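Local coordinates for protein metallocarboxypeptidase (PDB 3DWC) that probably acts as a metal-dependent carboxypeptidase of the M32 family, releasing C-terminal amino acids other than proline from peptides with broad specificity, at residues E213-F218 against V323-D328; L201-P206 against Q329-S334; G312-F317 against D448-G453. All blocks are in the same frame, centred on the assembly; numbering follows the deposited sequence.

Interaction 1. Residues E213-F218 against V323-D328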
loop_
_atom_site.group_PDB
_atom_site.type_symbol
_atom_site.label_atom_id
_atom_site.label_comp_id
_atom_site.label_asym_id
_atom_site.label_seq_id
_atom_site.Cartn_x
_atom_site.Cartn_y
_atom_site.Cartn_z
ATOM N N GLU B 213 5.929 -19.848 -8.871
ATOM C CA GLU B 213 4.842 -18.926 -8.647
ATOM C C GLU B 213 3.583 -19.408 -9.329
ATOM O O GLU B 213 2.483 -19.370 -8.754
ATOM C CB GLU B 213 5.210 -17.554 -9.170
ATOM C CG GLU B 213 4.096 -16.582 -8.928
ATOM C CD GLU B 213 4.447 -15.169 -9.336
ATOM O OE1 GLU B 213 3.482 -14.452 -9.694
ATOM O OE2 GLU B 213 5.671 -14.789 -9.276
ATOM N N ALA B 214 3.713 -19.861 -10.573
ATOM C CA ALA B 214 2.545 -20.370 -11.262
ATOM C C ALA B 214 1.919 -21.576 -10.548
ATOM O O ALA B 214 0.665 -21.704 -10.450
ATOM C CB ALA B 214 2.897 -20.707 -12.724
ATOM N N LEU B 215 2.759 -22.471 -10.064
ATOM C CA LEU B 215 2.310 -23.628 -9.297
ATOM C C LEU B 215 1.597 -23.258 -7.989
ATOM O O LEU B 215 0.555 -23.838 -7.624
ATOM C CB LEU B 215 3.482 -24.560 -9.008
ATOM C CG LEU B 215 3.123 -25.903 -8.369
ATOM C CD1 LEU B 215 2.129 -26.753 -9.227
ATOM C CD2 LEU B 215 4.339 -26.676 -8.077
ATOM N N CYS B 216 2.162 -22.292 -7.293
ATOM C CA CYS B 216 1.568 -21.770 -6.081
ATOM C C CYS B 216 0.177 -21.179 -6.338
ATOM O O CYS B 216 -0.755 -21.469 -5.590
ATOM C CB CYS B 216 2.509 -20.738 -5.467
ATOM S SG CYS B 216 3.977 -21.460 -4.605
ATOM N N ARG B 217 0.038 -20.340 -7.361
ATOM C CA ARG B 217 -1.259 -19.771 -7.706
ATOM C C ARG B 217 -2.230 -20.858 -8.069
ATOM O O ARG B 217 -3.418 -20.710 -7.830
ATOM C CB ARG B 217 -1.183 -18.800 -8.896
ATOM C CG ARG B 217 -0.401 -17.546 -8.592
ATOM C CD ARG B 217 -0.361 -16.543 -9.762
ATOM N NE ARG B 217 0.448 -15.453 -9.246
ATOM C CZ ARG B 217 -0.020 -14.417 -8.552
ATOM N NH1 ARG B 217 -1.335 -14.243 -8.369
ATOM N NH2 ARG B 217 0.855 -13.526 -8.083
ATOM N N PHE B 218 -1.737 -21.905 -8.739
ATOM C CA PHE B 218 -2.586 -23.018 -9.119
ATOM C C PHE B 218 -3.147 -23.618 -7.841
ATOM O O PHE B 218 -4.329 -23.880 -7.752
ATOM C CB PHE B 218 -1.838 -24.081 -9.923
ATOM C CG PHE B 218 -2.648 -25.320 -10.151
ATOM C CD1 PHE B 218 -3.658 -25.334 -11.083
ATOM C CD2 PHE B 218 -2.431 -26.462 -9.393
ATOM C CE1 PHE B 218 -4.436 -26.463 -11.264
ATOM C CE2 PHE B 218 -3.185 -27.584 -9.578
ATOM C CZ PHE B 218 -4.178 -27.605 -10.515
ATOM N N VAL B 323 5.371 -32.677 -12.409
ATOM C CA VAL B 323 5.856 -33.039 -13.768
ATOM C C VAL B 323 5.449 -31.959 -14.805
ATOM O O VAL B 323 6.259 -31.460 -15.574
ATOM C CB VAL B 323 5.353 -34.438 -14.183
ATOM C CG1 VAL B 323 5.681 -34.729 -15.691
ATOM C CG2 VAL B 323 5.948 -35.471 -13.268
ATOM N N GLU B 324 4.194 -31.546 -14.734
ATOM C CA GLU B 324 3.632 -30.542 -15.620
ATOM C C GLU B 324 4.305 -29.151 -15.553
ATOM O O GLU B 324 4.545 -28.523 -16.600
ATOM C CB GLU B 324 2.162 -30.418 -15.272
ATOM C CG GLU B 324 1.432 -29.382 -16.081
ATOM C CD GLU B 324 0.009 -29.172 -15.583
ATOM O OE1 GLU B 324 -0.427 -29.933 -14.664
ATOM O OE2 GLU B 324 -0.651 -28.229 -16.120
ATOM N N TYR B 325 4.594 -28.683 -14.333
ATOM C CA TYR B 325 5.158 -27.346 -14.105
ATOM C C TYR B 325 6.672 -27.316 -14.197
ATOM O O TYR B 325 7.240 -26.309 -14.588
ATOM C CB TYR B 325 4.700 -26.781 -12.748
ATOM C CG TYR B 325 3.342 -26.146 -12.835
ATOM C CD1 TYR B 325 3.175 -24.770 -13.018
ATOM C CD2 TYR B 325 2.224 -26.929 -12.838
ATOM C CE1 TYR B 325 1.886 -24.219 -13.110
ATOM C CE2 TYR B 325 0.960 -26.390 -12.945
ATOM C CZ TYR B 325 0.790 -25.058 -13.076
ATOM O OH TYR B 325 -0.514 -24.639 -13.220
ATOM N N PHE B 326 7.352 -28.405 -13.820
ATOM C CA PHE B 326 8.836 -28.388 -13.798
ATOM C C PHE B 326 9.452 -29.337 -14.784
ATOM O O PHE B 326 10.642 -29.214 -15.077
ATOM C CB PHE B 326 9.386 -28.730 -12.396
ATOM C CG PHE B 326 8.937 -27.774 -11.317
ATOM C CD1 PHE B 326 9.136 -26.405 -11.431
ATOM C CD2 PHE B 326 8.340 -28.235 -10.197
ATOM C CE1 PHE B 326 8.692 -25.552 -10.431
ATOM C CE2 PHE B 326 7.919 -27.368 -9.213
ATOM C CZ PHE B 326 8.087 -26.060 -9.337
ATOM N N GLY B 327 8.672 -30.281 -15.310
ATOM C CA GLY B 327 9.219 -31.301 -16.192
ATOM C C GLY B 327 9.501 -32.550 -15.388
ATOM O O GLY B 327 9.747 -32.464 -14.173
ATOM N N ASP B 328 9.445 -33.713 -16.044
ATOM C CA ASP B 328 9.570 -34.982 -15.335
ATOM C C ASP B 328 10.978 -35.254 -14.794
ATOM O O ASP B 328 11.993 -34.946 -15.451
ATOM C CB ASP B 328 9.191 -36.177 -16.231
ATOM C CG ASP B 328 8.620 -37.364 -15.442
ATOM O OD1 ASP B 328 8.185 -38.319 -16.094
ATOM O OD2 ASP B 328 8.565 -37.348 -14.189
#
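Tyr325 reaches from the last turn of its helix to lie against Leu215, and its ring carries most of this contact. The CD1 methyl of Leu215 sits over one face of the ring, 3.9 Å from the ring centroid and 23° off the normal. It is a CH-pi contact displaced toward the rim, with CD1 nearest to Tyr325 CD2 at 3.6 Å. Ala214 approaches the same ring differently: its CB lies in the ring plane at the edge, 3.7 Å from Tyr325 CE1. The ring is therefore met by one methyl on a face and another on its perimeter.

The two branches of Leu215 divide the work. CG stands anti to the backbone N (chi1 -172°), which points the fork at the other helix, and chi2 of 58° then sends CD1 over the Tyr325 ring and CD2 toward Phe326, 3.8 Å from Phe326 CE2; the Leu215 and Phe326 side chains cross at about a right angle. At the far end of the tyrosine, Tyr325 OH comes to 3.6 Å from Phe218 CB, again with the two side chains nearly perpendicular. This last approach is van der Waals in character, and the contact between the segments as a whole is apolar. On the side of helix 209-222 turned from Tyr325, Arg217 grips Glu213 one turn earlier, its NE and NH2 both donating to the single oxygen OE1.

Helix 312-326 ends here: Gly327, with positive phi, leaves the helical path directly after Phe326. Phe326 also meets Phe207 edge-to-face and packs against Phe258, while Leu215 and Phe218 both touch Arg321 one turn back from Tyr325. On its other flank helix 209-222 lays Cys216 against helix 259-276, which carries the cobalt-binding His267 and His271, and Arg217 makes a weak hydrogen bond to the carbonyl of Leu232 in strand 230-234.

Interaction 2. Residues L201-P206 against Q329-S334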
loop_
_atom_site.group_PDB
_atom_site.type_symbol
_atom_site.label_atom_id
_atom_site.label_comp_id
_atom_site.label_asym_id
_atom_site.label_seq_id
_atom_site.Cartn_x
_atom_site.Cartn_y
_atom_site.Cartn_z
ATOM N N LEU B 201 14.416 -40.140 -3.108
ATOM C CA LEU B 201 15.035 -39.343 -4.159
ATOM C C LEU B 201 14.686 -37.873 -3.905
ATOM O O LEU B 201 13.494 -37.492 -3.855
ATOM C CB LEU B 201 14.534 -39.786 -5.515
ATOM C CG LEU B 201 14.554 -41.290 -5.809
ATOM C CD1 LEU B 201 13.890 -41.584 -7.142
ATOM C CD2 LEU B 201 15.978 -41.848 -5.804
ATOM N N GLU B 202 15.721 -37.064 -3.709
ATOM C CA GLU B 202 15.545 -35.645 -3.535
ATOM C C GLU B 202 15.246 -34.982 -4.873
ATOM O O GLU B 202 15.937 -35.222 -5.871
ATOM C CB GLU B 202 16.792 -34.985 -2.942
ATOM C CG GLU B 202 16.913 -35.163 -1.448
ATOM C CD GLU B 202 15.803 -34.494 -0.697
ATOM O OE1 GLU B 202 15.181 -35.199 0.122
ATOM O OE2 GLU B 202 15.536 -33.275 -0.925
ATOM N N PRO B 203 14.227 -34.133 -4.896
ATOM C CA PRO B 203 14.033 -33.342 -6.111
ATOM C C PRO B 203 15.278 -32.529 -6.500
ATOM O O PRO B 203 15.886 -31.873 -5.643
ATOM C CB PRO B 203 12.869 -32.439 -5.738
ATOM C CG PRO B 203 12.111 -33.257 -4.705
ATOM C CD PRO B 203 13.193 -33.848 -3.887
ATOM N N LYS B 204 15.637 -32.578 -7.783
ATOM C CA LYS B 204 16.787 -31.820 -8.307
ATOM C C LYS B 204 16.427 -30.523 -9.044
ATOM O O LYS B 204 15.709 -30.532 -10.026
ATOM C CB LYS B 204 17.613 -32.741 -9.206
ATOM C CG LYS B 204 18.338 -33.838 -8.392
ATOM C CD LYS B 204 18.240 -35.215 -9.021
ATOM C CE LYS B 204 19.455 -36.131 -8.672
ATOM N NZ LYS B 204 20.429 -36.088 -9.802
ATOM N N GLY B 205 16.939 -29.401 -8.555
ATOM C CA GLY B 205 16.757 -28.106 -9.204
ATOM C C GLY B 205 17.727 -27.847 -10.357
ATOM O O GLY B 205 18.515 -28.719 -10.717
ATOM N N PRO B 206 17.673 -26.639 -10.953
ATOM C CA PRO B 206 16.815 -25.508 -10.605
ATOM C C PRO B 206 15.325 -25.704 -10.861
ATOM O O PRO B 206 14.916 -26.459 -11.757
ATOM C CB PRO B 206 17.358 -24.344 -11.452
ATOM C CG PRO B 206 18.306 -24.954 -12.429
ATOM C CD PRO B 206 18.625 -26.331 -12.040
ATOM N N GLN B 329 11.018 -35.888 -13.626
ATOM C CA GLN B 329 12.251 -36.440 -13.086
ATOM C C GLN B 329 11.854 -37.520 -12.116
ATOM O O GLN B 329 10.721 -37.529 -11.683
ATOM C CB GLN B 329 13.121 -35.369 -12.415
ATOM C CG GLN B 329 12.433 -34.480 -11.405
ATOM C CD GLN B 329 13.422 -33.657 -10.615
ATOM O OE1 GLN B 329 13.956 -34.130 -9.612
ATOM N NE2 GLN B 329 13.665 -32.415 -11.050
ATOM N N PRO B 330 12.769 -38.460 -11.807
ATOM C CA PRO B 330 12.483 -39.629 -10.973
ATOM C C PRO B 330 11.877 -39.326 -9.600
ATOM O O PRO B 330 10.997 -40.044 -9.160
ATOM C CB PRO B 330 13.864 -40.287 -10.843
ATOM C CG PRO B 330 14.547 -39.921 -12.095
ATOM C CD PRO B 330 14.156 -38.507 -12.319
ATOM N N ALA B 331 12.302 -38.239 -8.967
ATOM C CA ALA B 331 11.753 -37.807 -7.677
ATOM C C ALA B 331 10.248 -37.578 -7.694
ATOM O O ALA B 331 9.621 -37.648 -6.635
ATOM C CB ALA B 331 12.459 -36.502 -7.201
ATOM N N PHE B 332 9.681 -37.273 -8.873
ATOM C CA PHE B 332 8.274 -36.828 -8.992
ATOM C C PHE B 332 7.250 -37.957 -9.155
ATOM O O PHE B 332 6.562 -38.080 -10.194
ATOM C CB PHE B 332 8.097 -35.844 -10.147
ATOM C CG PHE B 332 8.787 -34.509 -9.968
ATOM C CD1 PHE B 332 9.264 -34.062 -8.727
ATOM C CD2 PHE B 332 8.923 -33.674 -11.062
ATOM C CE1 PHE B 332 9.864 -32.856 -8.598
ATOM C CE2 PHE B 332 9.544 -32.425 -10.933
ATOM C CZ PHE B 332 10.020 -32.020 -9.678
ATOM N N THR B 333 7.174 -38.800 -8.135
ATOM C CA THR B 333 6.172 -39.862 -8.073
ATOM C C THR B 333 5.462 -39.623 -6.752
ATOM O O THR B 333 6.032 -39.021 -5.871
ATOM C CB THR B 333 6.789 -41.237 -8.030
ATOM O OG1 THR B 333 7.471 -41.402 -6.782
ATOM C CG2 THR B 333 7.738 -41.504 -9.236
ATOM N N SER B 334 4.240 -40.085 -6.589
ATOM C CA SER B 334 3.527 -39.799 -5.344
ATOM C C SER B 334 4.118 -40.500 -4.134
ATOM O O SER B 334 4.084 -39.975 -3.025
ATOM C CB SER B 334 2.042 -40.139 -5.466
ATOM O OG SER B 334 1.864 -41.508 -5.714
#
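This is a loop-to-loop contact near the surface, where the connection between helices 168-196 and 209-222 meets the short link between helices 312-326 and 334-341. Gln329 makes its polar part by clasping the backbone of Lys204 with both ends of its amide. Lys204 N donates to Gln329 OE1 at 2.9 Å, almost straight (175°), in the carbonyl plane and on a lone pair. Gln329 NE2 returns a bond of 3.0 Å to Lys204 O, which lies close to the amide plane. Beyond CG the glutamine chain is extended, carrying the amide across to the other loop, and its CG lies over a face of the Phe332 ring.

Beside this clasp, the type I turn from Gln329 to Phe332 presents Ala331 CB 3.7 Å from Pro203 CA. Leu201 CD1 packs alongside Pro330 CB at 3.9 Å, and Asn336 ND2 joins the loops further by donating to the carbonyls of Leu201 and Ala331. Glu202 turns away to a salt bridge with Arg343. The Gln329 amide pairs with Lys204 much as a neighbouring strand's backbone would, which fixes its flip and ties the loops through the backbone of Lys204, without using the lysine amino group.

Interaction 3. Residues G312-F317 against D448-G453. With SO4 (sulfate ion), chain R.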
loop_
_atom_site.group_PDB
_atom_site.type_symbol
_atom_site.label_atom_id
_atom_site.label_comp_id
_atom_site.label_asym_id
_atom_site.label_seq_id
_atom_site.Cartn_x
_atom_site.Cartn_y
_atom_site.Cartn_z
ATOM N N GLY B 312 -0.666 -38.400 2.150
ATOM C CA GLY B 312 -0.398 -39.287 1.019
ATOM C C GLY B 312 -1.324 -39.046 -0.154
ATOM O O GLY B 312 -0.895 -39.067 -1.277
ATOM N N ALA B 313 -2.624 -38.850 0.123
ATOM C CA ALA B 313 -3.635 -38.549 -0.907
ATOM C C ALA B 313 -3.269 -37.339 -1.734
ATOM O O ALA B 313 -3.432 -37.331 -2.952
ATOM C CB ALA B 313 -5.053 -38.363 -0.254
ATOM N N PHE B 314 -2.821 -36.280 -1.077
ATOM C CA PHE B 314 -2.434 -35.074 -1.789
ATOM C C PHE B 314 -1.192 -35.293 -2.654
ATOM O O PHE B 314 -1.028 -34.648 -3.694
ATOM C CB PHE B 314 -2.224 -33.995 -0.780
ATOM C CG PHE B 314 -1.999 -32.645 -1.352
ATOM C CD1 PHE B 314 -3.035 -31.904 -1.808
ATOM C CD2 PHE B 314 -0.731 -32.104 -1.369
ATOM C CE1 PHE B 314 -2.846 -30.621 -2.265
ATOM C CE2 PHE B 314 -0.525 -30.827 -1.869
ATOM C CZ PHE B 314 -1.611 -30.089 -2.301
ATOM N N MET B 315 -0.305 -36.199 -2.245
ATOM C CA MET B 315 0.860 -36.510 -3.076
ATOM C C MET B 315 0.454 -37.040 -4.444
ATOM O O MET B 315 1.165 -36.862 -5.437
ATOM C CB MET B 315 1.794 -37.504 -2.353
ATOM C CG MET B 315 2.423 -36.948 -1.060
ATOM S SD MET B 315 3.233 -35.325 -1.215
ATOM C CE MET B 315 1.987 -34.217 -0.606
ATOM N N GLU B 316 -0.670 -37.756 -4.469
ATOM C CA GLU B 316 -1.205 -38.313 -5.685
ATOM C C GLU B 316 -1.666 -37.249 -6.652
ATOM O O GLU B 316 -1.452 -37.356 -7.862
ATOM C CB GLU B 316 -2.370 -39.224 -5.369
ATOM C CG GLU B 316 -1.985 -40.380 -4.514
ATOM C CD GLU B 316 -3.116 -41.402 -4.384
ATOM O OE1 GLU B 316 -3.883 -41.575 -5.374
ATOM O OE2 GLU B 316 -3.235 -41.978 -3.275
ATOM N N PHE B 317 -2.320 -36.221 -6.104
ATOM C CA PHE B 317 -2.586 -35.019 -6.851
ATOM C C PHE B 317 -1.326 -34.165 -7.203
ATOM O O PHE B 317 -1.190 -33.647 -8.312
ATOM C CB PHE B 317 -3.577 -34.161 -6.083
ATOM C CG PHE B 317 -4.115 -33.021 -6.898
ATOM C CD1 PHE B 317 -5.110 -33.230 -7.851
ATOM C CD2 PHE B 317 -3.645 -31.729 -6.694
ATOM C CE1 PHE B 317 -5.616 -32.164 -8.615
ATOM C CE2 PHE B 317 -4.154 -30.659 -7.442
ATOM C CZ PHE B 317 -5.142 -30.890 -8.405
ATOM N N ASP B 448 -10.766 -38.997 -1.578
ATOM C CA ASP B 448 -11.049 -38.725 -2.983
ATOM C C ASP B 448 -10.992 -37.242 -3.295
ATOM O O ASP B 448 -10.439 -36.876 -4.325
ATOM C CB ASP B 448 -12.414 -39.273 -3.421
ATOM C CG ASP B 448 -12.416 -40.741 -3.576
ATOM O OD1 ASP B 448 -11.322 -41.317 -3.456
ATOM O OD2 ASP B 448 -13.514 -41.324 -3.802
ATOM N N CYS B 449 -11.572 -36.397 -2.429
ATOM C CA CYS B 449 -11.465 -34.945 -2.563
ATOM C C CYS B 449 -10.020 -34.470 -2.614
ATOM O O CYS B 449 -9.651 -33.668 -3.463
ATOM C CB CYS B 449 -12.172 -34.229 -1.405
ATOM S SG CYS B 449 -13.990 -34.482 -1.337
ATOM N N ILE B 450 -9.207 -34.946 -1.679
ATOM C CA ILE B 450 -7.816 -34.560 -1.622
ATOM C C ILE B 450 -7.048 -35.047 -2.854
ATOM O O ILE B 450 -6.429 -34.248 -3.539
ATOM C CB ILE B 450 -7.129 -35.051 -0.304
ATOM C CG1 ILE B 450 -7.752 -34.366 0.943
ATOM C CG2 ILE B 450 -5.621 -34.759 -0.348
ATOM C CD1 ILE B 450 -7.328 -34.950 2.350
ATOM N N ARG B 451 -7.105 -36.339 -3.162
ATOM C CA ARG B 451 -6.296 -36.870 -4.251
ATOM C C ARG B 451 -6.678 -36.330 -5.630
ATOM O O ARG B 451 -5.831 -36.277 -6.510
ATOM C CB ARG B 451 -6.245 -38.415 -4.208
ATOM C CG ARG B 451 -7.387 -39.136 -4.787
ATOM C CD ARG B 451 -7.326 -40.642 -4.385
ATOM N NE ARG B 451 -8.542 -41.306 -4.792
ATOM C CZ ARG B 451 -8.849 -41.596 -6.058
ATOM N NH1 ARG B 451 -9.999 -42.203 -6.318
ATOM N NH2 ARG B 451 -8.013 -41.315 -7.071
ATOM N N LYS B 452 -7.930 -35.907 -5.793
ATOM C CA LYS B 452 -8.387 -35.272 -7.007
ATOM C C LYS B 452 -8.329 -33.724 -6.961
ATOM O O LYS B 452 -8.718 -33.089 -7.928
ATOM C CB LYS B 452 -9.844 -35.676 -7.305
ATOM C CG LYS B 452 -10.068 -37.162 -7.554
ATOM C CD LYS B 452 -11.536 -37.423 -7.888
ATOM C CE LYS B 452 -11.847 -38.945 -8.019
ATOM N NZ LYS B 452 -13.290 -39.185 -8.324
ATOM N N GLY B 453 -7.878 -33.123 -5.862
ATOM C CA GLY B 453 -7.796 -31.670 -5.795
ATOM C C GLY B 453 -9.151 -30.975 -5.925
ATOM O O GLY B 453 -9.259 -29.903 -6.522
HETATM S S SO4 R . -9.526 -43.021 -9.975
HETATM O O1 SO4 R . -9.499 -44.030 -11.036
HETATM O O2 SO4 R . -10.908 -42.632 -9.668
HETATM O O3 SO4 R . -8.869 -43.594 -8.802
HETATM O O4 SO4 R . -8.807 -41.826 -10.416
#
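Helix 312-326 meets the C-terminal turn of helix 443-451 at very close range, the CA atoms of Ala313 and Arg451 lying 4.6 Å apart, with Arg451 CA making a CA-H...O contact of 3.2 Å to Ala313 O. Ala313, with only a methyl, lets the backbones come this close. Ile450 turns its CG2 methyl, anti to its own backbone N, against Ala313 CB at 3.6 Å and Phe314 CB at 3.5 Å, and the same methyl lies near the plane of the Phe314 ring at its edge.

Phe317 packs against the end of helix 443-451. A Schellman motif closes that helix, with Gly453 at positive phi and its N bonded back to Ile450 O, and the phenyl ring lies against this cap. Gly453 CA sits over one face, 3.7 Å from the ring centroid and 15° off its normal, a CH-pi contact; the bare CA of the glycine lets the backbone lie directly on the ring face. Around the ring, Arg451 O stands near its plane at the edge, and Lys452 O comes to 3.3 Å from Phe317 CE1. Arg321 adds a cation-pi contact to the ring.

Arg451 then leads outward, extended from CG to NE. Its NE bonds to Asp448 OD1 at 3.1 Å in a salt bridge within the same helix, while NH1 and NH2 make weak hydrogen bonds to a sulfate, probably from the crystallisation liquor, whose sulfur lies in the guanidinium plane. Glu316 runs obliquely past this chain, its OE1 3.7 Å from Arg451 CD and too far from the guanidinium nitrogens for a salt bridge.

In the fold
Helix 312-326 links the three sites: its start packs in interaction 3, its end in interaction 1, and the loop leaving it forms interaction 2. The centres lie about 13 Å apart between interactions 1 and 2, 16 Å between 1 and 3, and 18 Å between 2 and 3. Along the chain interaction 1 is nested within the loop closed by interaction 2, while interaction 3 crosses both. Direct packing joins them: Phe332 rests on Val323 and Phe326, Phe218 meets Phe317, and Ser334 touches Met315 and Glu316. Helix 312-326 and the loop after it thus join the 201-218 region to residues 448-453 at the periphery of this largely helical enzyme, away from the cobalt site.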